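Local coordinates for protein amidohydrolase (Xanthomonas campestris pv. campestris, PDB 4DZH) that binds zinc in a TIM-barrel amidohydrolase fold and probably removes the amino group of adenosine-type substrates such as 5'-methylthioadenosine, at residues A[226-230]-A[246-251]; A[174-178]-A[210-214]; A[309-313]-A[359-363]; A[274-278]-A[303-309]; A[84-90]-A[104-108]. One frame throughout, in Å; residues are numbered along the deposited sequence. Where two conformers were deposited one is given.

Contact 1 of 5, residues A[226-230]-A[246-251]; sequences HLHTH and RPLARL. With ZN (zinc ion), chain E.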
# COMPACT_ATOMS: atom_id res chain seq x y z
N HIS A 226 -5.85 26.78 -2.82
CA HIS A 226 -5.42 25.38 -2.99
C HIS A 226 -4.71 25.24 -4.34
O HIS A 226 -5.37 25.31 -5.39
CB HIS A 226 -6.71 24.54 -3.01
CG HIS A 226 -6.52 23.06 -3.15
ND1 HIS A 226 -7.60 22.18 -3.11
CD2 HIS A 226 -5.43 22.29 -3.35
CE1 HIS A 226 -7.16 20.94 -3.27
NE2 HIS A 226 -5.85 20.98 -3.42
N LEU A 227 -3.39 25.03 -4.34
CA LEU A 227 -2.58 25.17 -5.55
C LEU A 227 -1.56 24.05 -5.75
O LEU A 227 -0.67 23.84 -4.91
CB LEU A 227 -1.83 26.50 -5.50
CG LEU A 227 -0.81 26.83 -6.58
CD1 LEU A 227 -1.54 27.05 -7.87
CD2 LEU A 227 -0.03 28.12 -6.20
N HIS A 228 -1.65 23.34 -6.88
CA HIS A 228 -0.54 22.46 -7.27
C HIS A 228 0.74 23.28 -7.42
O HIS A 228 0.79 24.18 -8.27
CB HIS A 228 -0.80 21.76 -8.61
CG HIS A 228 -2.02 20.89 -8.64
ND1 HIS A 228 -3.11 21.21 -9.41
CD2 HIS A 228 -2.27 19.66 -8.12
CE1 HIS A 228 -4.01 20.24 -9.32
NE2 HIS A 228 -3.53 19.29 -8.55
N THR A 229 1.78 22.96 -6.65
CA THR A 229 2.98 23.81 -6.62
C THR A 229 4.28 22.99 -6.67
O THR A 229 4.51 22.12 -5.82
CB THR A 229 2.99 24.64 -5.32
OG1 THR A 229 1.75 25.34 -5.17
CG2 THR A 229 4.15 25.70 -5.33
N HIS A 230 5.17 23.28 -7.63
CA HIS A 230 6.46 22.59 -7.69
C HIS A 230 6.33 21.05 -7.77
O HIS A 230 7.09 20.28 -7.15
CB HIS A 230 7.40 22.99 -6.53
CG HIS A 230 8.07 24.32 -6.72
ND1 HIS A 230 9.38 24.54 -6.36
CD2 HIS A 230 7.60 25.50 -7.21
CE1 HIS A 230 9.70 25.80 -6.64
NE2 HIS A 230 8.64 26.40 -7.15
N ARG A 246 11.97 30.74 -10.17
CA ARG A 246 11.27 29.51 -9.75
C ARG A 246 9.81 29.87 -9.43
O ARG A 246 9.51 31.01 -9.08
CB ARG A 246 11.90 28.90 -8.49
CG ARG A 246 13.31 28.32 -8.62
CD ARG A 246 13.94 28.11 -7.23
NE ARG A 246 13.29 27.06 -6.41
CZ ARG A 246 13.54 25.77 -6.54
NH1 ARG A 246 14.39 25.38 -7.50
NH2 ARG A 246 12.95 24.86 -5.73
N PRO A 247 8.88 28.89 -9.52
CA PRO A 247 7.48 29.27 -9.29
C PRO A 247 7.23 29.82 -7.88
O PRO A 247 6.47 30.77 -7.75
CB PRO A 247 6.71 27.94 -9.51
CG PRO A 247 7.55 27.19 -10.45
CD PRO A 247 9.01 27.55 -10.12
N LEU A 248 7.85 29.25 -6.84
CA LEU A 248 7.61 29.77 -5.50
C LEU A 248 8.06 31.24 -5.39
O LEU A 248 7.41 32.04 -4.71
CB LEU A 248 8.24 28.87 -4.43
CG LEU A 248 7.31 27.77 -3.90
CD1 LEU A 248 8.13 26.76 -3.12
CD2 LEU A 248 6.17 28.43 -3.08
N ALA A 249 9.15 31.60 -6.07
CA ALA A 249 9.60 32.99 -6.10
C ALA A 249 8.58 33.92 -6.76
O ALA A 249 8.28 35.02 -6.25
CB ALA A 249 10.96 33.09 -6.81
N ARG A 250 8.04 33.49 -7.90
CA ARG A 250 6.97 34.23 -8.56
C ARG A 250 5.69 34.34 -7.72
O ARG A 250 5.09 35.41 -7.63
CB ARG A 250 6.64 33.63 -9.92
CG ARG A 250 5.30 34.08 -10.51
CD ARG A 250 5.07 33.45 -11.89
NE ARG A 250 3.79 33.86 -12.44
CZ ARG A 250 2.82 33.01 -12.76
NH1 ARG A 250 3.02 31.71 -12.60
NH2 ARG A 250 1.64 33.47 -13.22
N LEU A 251 5.25 33.24 -7.11
CA LEU A 251 4.07 33.30 -6.24
C LEU A 251 4.31 34.20 -5.03
O LEU A 251 3.40 34.88 -4.57
CB LEU A 251 3.72 31.90 -5.75
CG LEU A 251 3.25 30.87 -6.81
CD1 LEU A 251 3.27 29.46 -6.25
CD2 LEU A 251 1.86 31.18 -7.34
ZN ZN E . -3.97 17.19 -8.20
O HOH W 1 -2.22 16.69 -9.08

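Contact 2 of 5, residues A[174-178]-A[210-214]; sequences DDEYF and NFERV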
# COMPACT_ATOMS: atom_id res chain seq x y z
N ASP A 174 -12.25 34.33 -17.83
CA ASP A 174 -11.80 34.70 -16.48
C ASP A 174 -12.99 35.14 -15.63
O ASP A 174 -13.17 34.65 -14.52
CB ASP A 174 -10.74 35.81 -16.49
CG ASP A 174 -9.45 35.42 -17.21
OD1 ASP A 174 -9.13 34.21 -17.27
OD2 ASP A 174 -8.75 36.35 -17.73
N ASP A 175 -13.81 36.07 -16.15
CA ASP A 175 -14.95 36.56 -15.39
C ASP A 175 -15.88 35.44 -14.97
O ASP A 175 -16.39 35.46 -13.85
CB ASP A 175 -15.71 37.64 -16.18
CG ASP A 175 -14.95 38.94 -16.22
OD1 ASP A 175 -13.91 39.02 -15.54
OD2 ASP A 175 -15.40 39.90 -16.90
N GLU A 176 -16.09 34.45 -15.85
CA GLU A 176 -16.98 33.36 -15.50
C GLU A 176 -16.37 32.48 -14.40
O GLU A 176 -17.08 32.11 -13.49
CB GLU A 176 -17.41 32.53 -16.72
CG GLU A 176 -18.55 31.55 -16.45
CD GLU A 176 -19.01 30.84 -17.71
OE1 GLU A 176 -18.55 31.25 -18.81
OE2 GLU A 176 -19.81 29.87 -17.59
N TYR A 177 -15.06 32.21 -14.46
CA TYR A 177 -14.47 31.37 -13.42
C TYR A 177 -14.62 32.06 -12.07
O TYR A 177 -14.97 31.43 -11.06
CB TYR A 177 -12.97 31.09 -13.69
CG TYR A 177 -12.72 29.95 -14.69
CD1 TYR A 177 -12.87 28.61 -14.32
CD2 TYR A 177 -12.30 30.23 -16.01
CE1 TYR A 177 -12.65 27.58 -15.24
CE2 TYR A 177 -12.07 29.20 -16.92
CZ TYR A 177 -12.23 27.88 -16.54
OH TYR A 177 -12.00 26.84 -17.43
N PHE A 178 -14.35 33.35 -12.03
CA PHE A 178 -14.47 34.06 -10.77
C PHE A 178 -15.94 34.26 -10.34
O PHE A 178 -16.21 34.26 -9.14
CB PHE A 178 -13.68 35.38 -10.79
CG PHE A 178 -12.17 35.16 -10.70
CD1 PHE A 178 -11.56 34.94 -9.47
CD2 PHE A 178 -11.38 35.17 -11.85
CE1 PHE A 178 -10.18 34.74 -9.38
CE2 PHE A 178 -9.98 35.00 -11.77
CZ PHE A 178 -9.38 34.79 -10.54
N ASN A 210 -4.79 36.73 -13.05
CA ASN A 210 -5.67 35.80 -12.36
C ASN A 210 -5.17 35.48 -10.95
O ASN A 210 -5.98 35.34 -10.02
CB ASN A 210 -5.86 34.53 -13.19
CG ASN A 210 -6.87 34.73 -14.31
OD1 ASN A 210 -7.70 35.64 -14.24
ND2 ASN A 210 -6.80 33.89 -15.34
N PHE A 211 -3.85 35.39 -10.78
CA PHE A 211 -3.28 35.12 -9.46
C PHE A 211 -3.52 36.33 -8.56
O PHE A 211 -3.82 36.20 -7.36
CB PHE A 211 -1.77 34.79 -9.54
CG PHE A 211 -1.48 33.32 -9.57
CD1 PHE A 211 -2.08 32.43 -8.66
CD2 PHE A 211 -0.63 32.82 -10.53
CE1 PHE A 211 -1.79 31.07 -8.72
CE2 PHE A 211 -0.34 31.48 -10.59
CZ PHE A 211 -0.92 30.60 -9.67
N GLU A 212 -3.40 37.52 -9.13
CA GLU A 212 -3.65 38.72 -8.36
C GLU A 212 -5.11 38.75 -7.89
O GLU A 212 -5.41 39.15 -6.76
CB GLU A 212 -3.35 39.95 -9.21
CG GLU A 212 -3.98 41.26 -8.70
CD GLU A 212 -3.63 41.59 -7.24
OE1 GLU A 212 -2.72 40.97 -6.65
OE2 GLU A 212 -4.29 42.47 -6.68
N ARG A 213 -6.02 38.32 -8.76
CA ARG A 213 -7.43 38.36 -8.44
C ARG A 213 -7.76 37.33 -7.35
O ARG A 213 -8.58 37.58 -6.45
CB ARG A 213 -8.24 38.11 -9.71
CG ARG A 213 -9.72 38.43 -9.61
CD ARG A 213 -10.35 38.58 -11.02
NE ARG A 213 -11.81 38.77 -11.00
CZ ARG A 213 -12.57 38.75 -12.10
NH1 ARG A 213 -12.02 38.54 -13.29
NH2 ARG A 213 -13.87 38.92 -12.02
N VAL A 214 -7.10 36.17 -7.41
CA VAL A 214 -7.27 35.19 -6.35
C VAL A 214 -6.76 35.74 -5.01
O VAL A 214 -7.38 35.55 -3.97
CB VAL A 214 -6.50 33.91 -6.70
CG1 VAL A 214 -6.27 33.01 -5.45
CG2 VAL A 214 -7.22 33.16 -7.79

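Contact 3 of 5, residues A[309-313]-A[359-363]; sequences VNLAI and GGARA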
# COMPACT_ATOMS: atom_id res chain seq x y z
N VAL A 309 6.82 22.87 9.15
CA VAL A 309 5.84 23.17 8.12
C VAL A 309 4.64 22.26 8.31
O VAL A 309 4.81 21.03 8.34
CB VAL A 309 6.40 23.00 6.71
CG1 VAL A 309 5.24 23.21 5.68
CG2 VAL A 309 7.53 24.00 6.46
N ASN A 310 3.45 22.83 8.48
CA ASN A 310 2.25 21.99 8.59
C ASN A 310 2.11 21.03 7.40
O ASN A 310 2.01 21.48 6.27
CB ASN A 310 0.99 22.80 8.76
CG ASN A 310 -0.20 21.91 9.00
OD1 ASN A 310 -0.31 21.28 10.07
ND2 ASN A 310 -1.06 21.79 8.01
N LEU A 311 2.15 19.72 7.66
CA LEU A 311 2.16 18.71 6.59
C LEU A 311 0.87 17.90 6.63
O LEU A 311 0.46 17.40 7.68
CB LEU A 311 3.36 17.76 6.73
CG LEU A 311 3.70 16.77 5.61
CD1 LEU A 311 4.18 17.50 4.36
CD2 LEU A 311 4.70 15.76 6.02
N ALA A 312 0.24 17.79 5.45
CA ALA A 312 -0.93 16.92 5.27
C ALA A 312 -0.67 15.88 4.19
O ALA A 312 0.36 15.91 3.49
CB ALA A 312 -2.12 17.79 4.89
N ILE A 313 -1.61 14.93 4.05
CA ILE A 313 -1.46 13.83 3.12
C ILE A 313 -2.72 13.77 2.26
O ILE A 313 -3.83 13.98 2.74
CB ILE A 313 -1.25 12.50 3.90
CG1 ILE A 313 0.09 12.53 4.64
CG2 ILE A 313 -1.29 11.27 2.94
CD1 ILE A 313 0.33 11.37 5.59
N GLY A 359 -3.02 17.33 10.78
CA GLY A 359 -2.30 18.09 9.76
C GLY A 359 -3.23 18.48 8.60
O GLY A 359 -3.26 19.63 8.11
N GLY A 360 -4.01 17.53 8.14
CA GLY A 360 -5.00 17.83 7.12
C GLY A 360 -6.06 18.80 7.62
O GLY A 360 -6.43 19.70 6.89
N ALA A 361 -6.54 18.61 8.84
CA ALA A 361 -7.54 19.50 9.44
C ALA A 361 -7.04 20.93 9.37
O ALA A 361 -7.74 21.82 8.87
CB ALA A 361 -7.80 19.12 10.87
N ARG A 362 -5.80 21.13 9.82
CA ARG A 362 -5.18 22.46 9.83
C ARG A 362 -4.95 23.03 8.43
O ARG A 362 -5.10 24.25 8.21
CB ARG A 362 -3.87 22.42 10.58
CG ARG A 362 -4.07 22.28 12.08
CD ARG A 362 -2.75 22.09 12.80
NE ARG A 362 -2.95 22.01 14.25
CZ ARG A 362 -1.97 21.83 15.13
NH1 ARG A 362 -0.71 21.72 14.73
NH2 ARG A 362 -2.24 21.79 16.43
N ALA A 363 -4.58 22.16 7.48
CA ALA A 363 -4.36 22.63 6.10
C ALA A 363 -5.64 23.17 5.48
O ALA A 363 -5.61 24.07 4.64
CB ALA A 363 -3.81 21.47 5.25
O HOH W 2 1.00 22.13 12.16

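Contact 4 of 5, residues A[274-278]-A[303-309]; sequences IHLCA and ALQRASV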
# COMPACT_ATOMS: atom_id res chain seq x y z
N ILE A 274 11.60 25.80 2.40
CA ILE A 274 11.07 25.15 3.58
C ILE A 274 10.80 26.12 4.70
O ILE A 274 9.67 26.21 5.21
CB ILE A 274 11.95 24.00 4.08
CG1 ILE A 274 12.09 22.92 3.01
CG2 ILE A 274 11.35 23.38 5.30
CD1 ILE A 274 12.92 21.77 3.48
N HIS A 275 11.83 26.89 5.05
CA HIS A 275 11.71 27.94 6.06
C HIS A 275 10.78 29.07 5.62
O HIS A 275 10.04 29.63 6.46
CB HIS A 275 13.10 28.39 6.55
CG HIS A 275 13.85 27.28 7.20
ND1 HIS A 275 13.72 26.98 8.54
CD2 HIS A 275 14.65 26.31 6.67
CE1 HIS A 275 14.45 25.92 8.82
NE2 HIS A 275 15.03 25.50 7.71
N LEU A 276 10.74 29.34 4.31
CA LEU A 276 9.73 30.25 3.78
C LEU A 276 8.32 29.80 4.18
O LEU A 276 7.50 30.61 4.70
CB LEU A 276 9.84 30.41 2.26
CG LEU A 276 8.90 31.49 1.67
CD1 LEU A 276 9.09 32.86 2.36
CD2 LEU A 276 9.03 31.62 0.15
N CYS A 277 8.05 28.51 3.95
CA CYS A 277 6.74 27.94 4.23
C CYS A 277 6.46 28.00 5.73
O CYS A 277 5.38 28.46 6.15
CB CYS A 277 6.63 26.50 3.69
SG CYS A 277 6.72 26.39 1.85
N ALA A 278 7.45 27.59 6.52
CA ALA A 278 7.34 27.68 7.98
C ALA A 278 7.02 29.11 8.48
O ALA A 278 6.06 29.31 9.25
CB ALA A 278 8.60 27.13 8.63
N ALA A 303 12.00 16.70 5.96
CA ALA A 303 12.58 18.04 6.11
C ALA A 303 11.51 19.08 6.47
O ALA A 303 11.73 19.94 7.35
CB ALA A 303 13.34 18.45 4.86
N LEU A 304 10.36 18.99 5.80
CA LEU A 304 9.29 19.94 6.01
C LEU A 304 8.73 19.77 7.39
O LEU A 304 8.45 20.75 8.07
CB LEU A 304 8.17 19.70 4.99
CG LEU A 304 8.45 20.14 3.55
CD1 LEU A 304 7.49 19.49 2.57
CD2 LEU A 304 8.28 21.67 3.46
N GLN A 305 8.52 18.51 7.81
CA GLN A 305 7.91 18.29 9.10
C GLN A 305 8.84 18.82 10.22
O GLN A 305 8.39 19.50 11.14
CB GLN A 305 7.55 16.80 9.26
CG GLN A 305 6.80 16.49 10.53
CD GLN A 305 7.77 16.20 11.65
OE1 GLN A 305 8.84 15.63 11.42
NE2 GLN A 305 7.40 16.59 12.86
N ARG A 306 10.13 18.54 10.12
CA ARG A 306 11.02 18.97 11.19
C ARG A 306 11.27 20.47 11.18
O ARG A 306 11.69 21.04 12.18
CB ARG A 306 12.32 18.19 11.18
CG ARG A 306 12.04 16.69 11.42
CD ARG A 306 13.26 15.82 11.33
NE ARG A 306 12.95 14.47 11.82
CZ ARG A 306 13.80 13.45 11.78
NH1 ARG A 306 15.02 13.62 11.27
NH2 ARG A 306 13.43 12.25 12.25
N ALA A 307 10.94 21.12 10.07
CA ALA A 307 11.07 22.57 10.01
C ALA A 307 9.77 23.24 10.44
O ALA A 307 9.60 24.46 10.31
CB ALA A 307 11.45 23.00 8.63
N SER A 308 8.87 22.42 10.97
CA SER A 308 7.57 22.87 11.48
C SER A 308 6.64 23.37 10.37
O SER A 308 5.74 24.17 10.63
CB SER A 308 7.72 23.94 12.58
OG SER A 308 8.26 23.38 13.78
N VAL A 309 6.82 22.87 9.15
CA VAL A 309 5.84 23.17 8.12
C VAL A 309 4.64 22.26 8.31
O VAL A 309 4.81 21.03 8.34
CB VAL A 309 6.40 23.00 6.71
CG1 VAL A 309 5.24 23.21 5.68
CG2 VAL A 309 7.53 24.00 6.46

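Contact 5 of 5, residues A[84-90]-A[104-108]; sequences MTLLRGV and IWPVE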
# COMPACT_ATOMS: atom_id res chain seq x y z
N MET A 84 -12.62 11.80 -10.85
CA MET A 84 -11.73 10.90 -11.56
C MET A 84 -11.76 9.44 -11.05
O MET A 84 -11.09 8.59 -11.62
CB MET A 84 -10.30 11.48 -11.62
CG MET A 84 -10.29 12.92 -12.10
SD MET A 84 -8.66 13.65 -12.34
CE MET A 84 -8.13 12.88 -13.86
N THR A 85 -12.56 9.12 -10.02
CA THR A 85 -12.79 7.72 -9.70
C THR A 85 -13.36 7.03 -10.94
O THR A 85 -13.06 5.88 -11.20
CB THR A 85 -13.84 7.49 -8.62
OG1 THR A 85 -15.01 8.23 -8.98
CG2 THR A 85 -13.35 7.93 -7.30
N LEU A 86 -14.17 7.76 -11.72
CA LEU A 86 -14.69 7.19 -12.99
C LEU A 86 -13.61 6.94 -14.06
O LEU A 86 -13.85 6.25 -15.03
CB LEU A 86 -15.85 8.07 -13.53
CG LEU A 86 -17.07 8.07 -12.60
CD1 LEU A 86 -18.08 9.05 -13.15
CD2 LEU A 86 -17.69 6.68 -12.44
N LEU A 87 -12.40 7.47 -13.85
CA LEU A 87 -11.30 7.25 -14.80
C LEU A 87 -10.24 6.28 -14.20
O LEU A 87 -9.07 6.27 -14.61
CB LEU A 87 -10.64 8.58 -15.19
CG LEU A 87 -11.56 9.62 -15.85
CD1 LEU A 87 -10.75 10.70 -16.54
CD2 LEU A 87 -12.46 8.93 -16.83
N ARG A 88 -10.66 5.46 -13.23
CA ARG A 88 -9.73 4.58 -12.54
C ARG A 88 -8.97 3.68 -13.50
O ARG A 88 -9.58 2.86 -14.15
CB ARG A 88 -10.51 3.74 -11.54
CG ARG A 88 -9.61 3.00 -10.53
CD ARG A 88 -10.39 2.09 -9.60
NE ARG A 88 -11.63 2.61 -9.00
CZ ARG A 88 -11.72 3.28 -7.86
NH1 ARG A 88 -10.64 3.65 -7.16
NH2 ARG A 88 -12.93 3.58 -7.38
N GLY A 89 -7.63 3.83 -13.55
CA GLY A 89 -6.78 3.02 -14.42
C GLY A 89 -7.02 3.24 -15.90
O GLY A 89 -6.76 2.36 -16.70
N VAL A 90 -7.52 4.41 -16.28
CA VAL A 90 -7.88 4.62 -17.70
C VAL A 90 -6.63 4.74 -18.56
O VAL A 90 -6.66 4.44 -19.78
CB VAL A 90 -8.83 5.86 -17.88
CG1 VAL A 90 -8.12 7.16 -17.55
CG2 VAL A 90 -9.40 5.91 -19.30
N ILE A 104 -6.05 11.85 -20.59
CA ILE A 104 -6.85 12.51 -19.54
C ILE A 104 -7.65 13.72 -20.05
O ILE A 104 -8.89 13.75 -19.92
CB ILE A 104 -6.00 12.92 -18.31
CG1 ILE A 104 -5.36 11.70 -17.64
CG2 ILE A 104 -6.87 13.68 -17.29
CD1 ILE A 104 -6.35 10.67 -17.22
N TRP A 105 -6.97 14.71 -20.63
CA TRP A 105 -7.69 15.89 -21.15
C TRP A 105 -8.76 15.55 -22.20
O TRP A 105 -9.89 16.01 -22.09
CB TRP A 105 -6.74 16.96 -21.69
CG TRP A 105 -5.80 17.51 -20.66
CD1 TRP A 105 -5.96 17.52 -19.30
CD2 TRP A 105 -4.52 18.11 -20.92
NE1 TRP A 105 -4.86 18.10 -18.69
CE2 TRP A 105 -3.97 18.48 -19.67
CE3 TRP A 105 -3.80 18.40 -22.08
CZ2 TRP A 105 -2.72 19.10 -19.55
CZ3 TRP A 105 -2.56 19.02 -21.96
CH2 TRP A 105 -2.04 19.36 -20.70
N PRO A 106 -8.43 14.72 -23.22
CA PRO A 106 -9.49 14.42 -24.19
C PRO A 106 -10.68 13.64 -23.60
O PRO A 106 -11.82 13.86 -24.03
CB PRO A 106 -8.78 13.56 -25.24
CG PRO A 106 -7.32 13.85 -25.06
CD PRO A 106 -7.13 14.14 -23.61
N VAL A 107 -10.44 12.75 -22.65
CA VAL A 107 -11.57 12.09 -22.02
C VAL A 107 -12.38 13.07 -21.18
O VAL A 107 -13.61 13.11 -21.28
CB VAL A 107 -11.15 10.87 -21.18
CG1 VAL A 107 -12.32 10.36 -20.38
CG2 VAL A 107 -10.66 9.80 -22.09
N GLU A 108 -11.70 13.88 -20.37
CA GLU A 108 -12.39 14.89 -19.56
C GLU A 108 -13.21 15.85 -20.43
O GLU A 108 -14.34 16.20 -20.08
CB GLU A 108 -11.40 15.71 -18.73
CG GLU A 108 -10.90 15.01 -17.48
CD GLU A 108 -10.07 15.93 -16.59
OE1 GLU A 108 -9.38 16.83 -17.12
OE2 GLU A 108 -10.11 15.75 -15.35

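Contact 1 of 5, residues A[226-230]-A[246-251]
His230 takes one hydrogen bond from the start of helix 247-254. The backbone N of Leu248 donates to His230 NE2 over 3.0 Å. The bond is moderately bent, 146° at the hydrogen, and the donor lies 26° out of the ring plane. NE2 therefore acts as the acceptor. The other ring nitrogen, ND1, bonds to the backbone O of Gln268. The two bonds fix the rotation of the imidazole.

The ring also has carbon contacts. Leu248 lays its CD1 over the centre of one face, 4.0 Å from the ring centroid, a CH-pi contact. Pro247 closes in obliquely, its CD 3.2 Å from His230 NE2. Arg246, in the N-cap position, brings its guanidinium to the ring edge, with NH2 3.5 Å from His230 CE1. The two planes are 67° apart. A bend at chi3 turns the arginine chain, whose NE forms a salt bridge with Glu273.

Apolar contacts join the strand to the next turn of the helix. Leu227 and Leu251 meet tip to tip, CD2 to CD1 at 3.6 Å. Thr229 CG2 reaches Leu251 CD1 at 4.0 Å, while its OG1 bonds back to Leu227 O.

His228 does not touch the helix segment and binds zinc through NE2 at 2.2 Å. His79, His81, Asp316 and a water complete that site. Strand 225-229 thus carries a metal ligand between two residues that pack on the helix, as in the metal-bearing strands of an amidohydrolase TIM barrel.

Contact 2 of 5, residues A[174-178]-A[210-214]
Arg213 reaches across from helix 208-221 and lies over one face of the Phe178 ring. Its CG is anti to the backbone N, and the chain stays extended from there, long enough to span the ring. CB starts at the far rim, 3.6 Å from Phe178 CZ. CG follows over Phe178 CE1. CD sits over the middle of the ring, 3.6 Å from the centroid and close to the ring normal, a CH-pi contact. NE comes next, 3.6 Å from Phe178 CG, over the same face. The guanidinium continues nearly flat over the phenyl rim, the two planes 13° apart. At the tip, NH1 donates to Asp175 OD1 at 3.0 Å and 163°, a salt bridge. OD1 lies in the guanidinium plane, and NH1 meets it nearly along its C-O axis. The carboxylate itself is turned almost perpendicular to the guanidinium.

The ring edge has its own neighbours. Asn210 OD1 lies near the ring plane, 3.4 Å from Phe178 CE2. Val214 CG2 touches Phe178 CE1 at 3.7 Å.

Asn210 ND2 donates to Asp174 OD1 at 3.0 Å, coming from above the carboxylate plane. The same nitrogen also bonds to Asp165 OD1.

Behind this layer, Phe178 and Val214 both rest on Ile163 of strand 156-163 and Phe198 of strand 194-200. Helices 174-188 and 208-221 run 24° from parallel here, the packing of successive outer helices in a beta/alpha barrel.

Contact 3 of 5, residues A[309-313]-A[359-363]
Gly359 meets strand 310-313 through both its CA and its O. The CA makes a CA-H...O contact with Leu311 O at 3.5 Å. With no side chain on Gly359, the backbones come close here. Gly359 O accepts from Asn310 ND2 at 3.1 Å, in a nearly straight bond of 169° that lies in the amide plane. The asparagine extends to it with CG anti to the backbone N (chi1 -174°). Ala363 N, the ordinary helix donor, reaches Gly359 O from the opposite face of the carbonyl plane. Two N-H groups thus grip this oxygen. Asn310 ND2 also bonds to Ser283 OG on the adjacent strand.

Gly360 presents its CA to Ala312 CB at 3.6 Å. The chain is nearest to the strand here, with the CA atoms of Gly360 and Ala312 4.6 Å apart.

Arg362 slants across Asn310, its extended chain bringing CD to 3.8 Å from Asn310 OD1. A water links the two ends. It donates to Asn310 OD1 at 2.6 Å and accepts from Arg362 NH1 in the guanidinium plane.

Ala363 closes the contact with its CB 4.1 Å from Ala312 CB. Small residues thus let the two segment axes approach to 6.7 Å, a close glycine-alanine fit of helix 349-363 across a strand of the TIM barrel, between strands 283-286 and 69-80.

Contact 4 of 5, residues A[274-278]-A[303-309]
Ile274 wedges its side chain against the end of helix 301-306, which closes in a Schellman motif. In that motif Val309 N bonds to Leu304 O, Ser308 N bonds to Gln305 O, and Ser308 has positive phi. The contact joins two outer helices of the beta/alpha barrel.

Ile274 divides its branches between several partners. With CG2 anti to the backbone N, that methyl points to Ala307 CB, 3.4 Å away and tighter than a usual carbon contact. CG2 also reaches Leu304 CD2 at 4.0 Å, where the two side chains cross at a slant. The other branch extends to CD1, which meets Ala303 CB at 3.6 Å.

The Ala307 methyl has a second neighbour, the His275 ring, which presents a face to it. His275 NE2 bonds to Glu271 within its own helix.

Val309, just past the helix end, turns CG2 into the groove beside helix 271-280. It lies 3.8 Å from Cys277 CB and 4.0 Å from Ala278 CB. Val309 and Leu304 also touch Val284 of strand 283-286. The closest approach of Val309 is to the backbone, with CG2 3.3 Å from Ile274 O.

Contact 5 of 5, residues A[84-90]-A[104-108]
Leu87 and Val107 meet tip to tip, CD2 to CG1 at 3.8 Å. Other apolar contacts extend along the loop. Val90 slants across Ile104, its CG1 3.9 Å from Ile104 CD1. Leu87 CD1 adds a looser touch on Ile104 CD1 at 4.5 Å. Met84 is modelled in two conformers. In one of them its CE lies 3.7 Å from Ile104 CG2, and the two side chains cross at about a right angle. In that conformer Ile104 has CG2 on Met84 and CD1 on Val90.

One polar group borders this surface. Glu108 OE2 lies 3.8 Å from Met84 CE in the same conformer, and its hydrogen bond goes to Tyr140 OH. The glutamate chain is extended beyond CG. Met84 also touches Tyr140 and lies close to His81, a zinc ligand.

Backbone bonds shape the loop. Leu87 N bonds to Met84 O in the short 3-10 turn, and Val90 N bonds to Leu87 O at 2.9 Å in a type II turn. The turns place Leu87 and Val90 with their CB toward the helix.

Gln392 and His395 of the second subunit bond to the loop at Arg88 and Leu86. Within the chain, the loop follows strand 69-80 and folds back on helix 96-111. Leu87, Val90 and Val107 all touch Ile445 of helix 431-447, while Thr85 and Leu86 pack on helix 114-130.

How the contacts relate
Contacts 1 and 2 touch. Phe211 of helix 208-221 packs its CZ 3.7 Å from Leu251 CD2 and 4.0 Å from Leu227 CD1; the centres of the two contacts are about 17 Å apart. Contacts 3 and 4 share Val309, and Leu311 CD1 lies 4.3 Å from Leu304 CD1. Contacts 1 and 3 use strands 225-229 and 310-313 of the same barrel, with 261-265 and 283-286 between them. Contact 1 holds the zinc ligand His228. Contact 5 borders the same metal centre, with the Met84 side chain about 7 Å from a zinc ion. Contact 4 lies away from the known metal sites, its centre about 34 Å from that of contact 5.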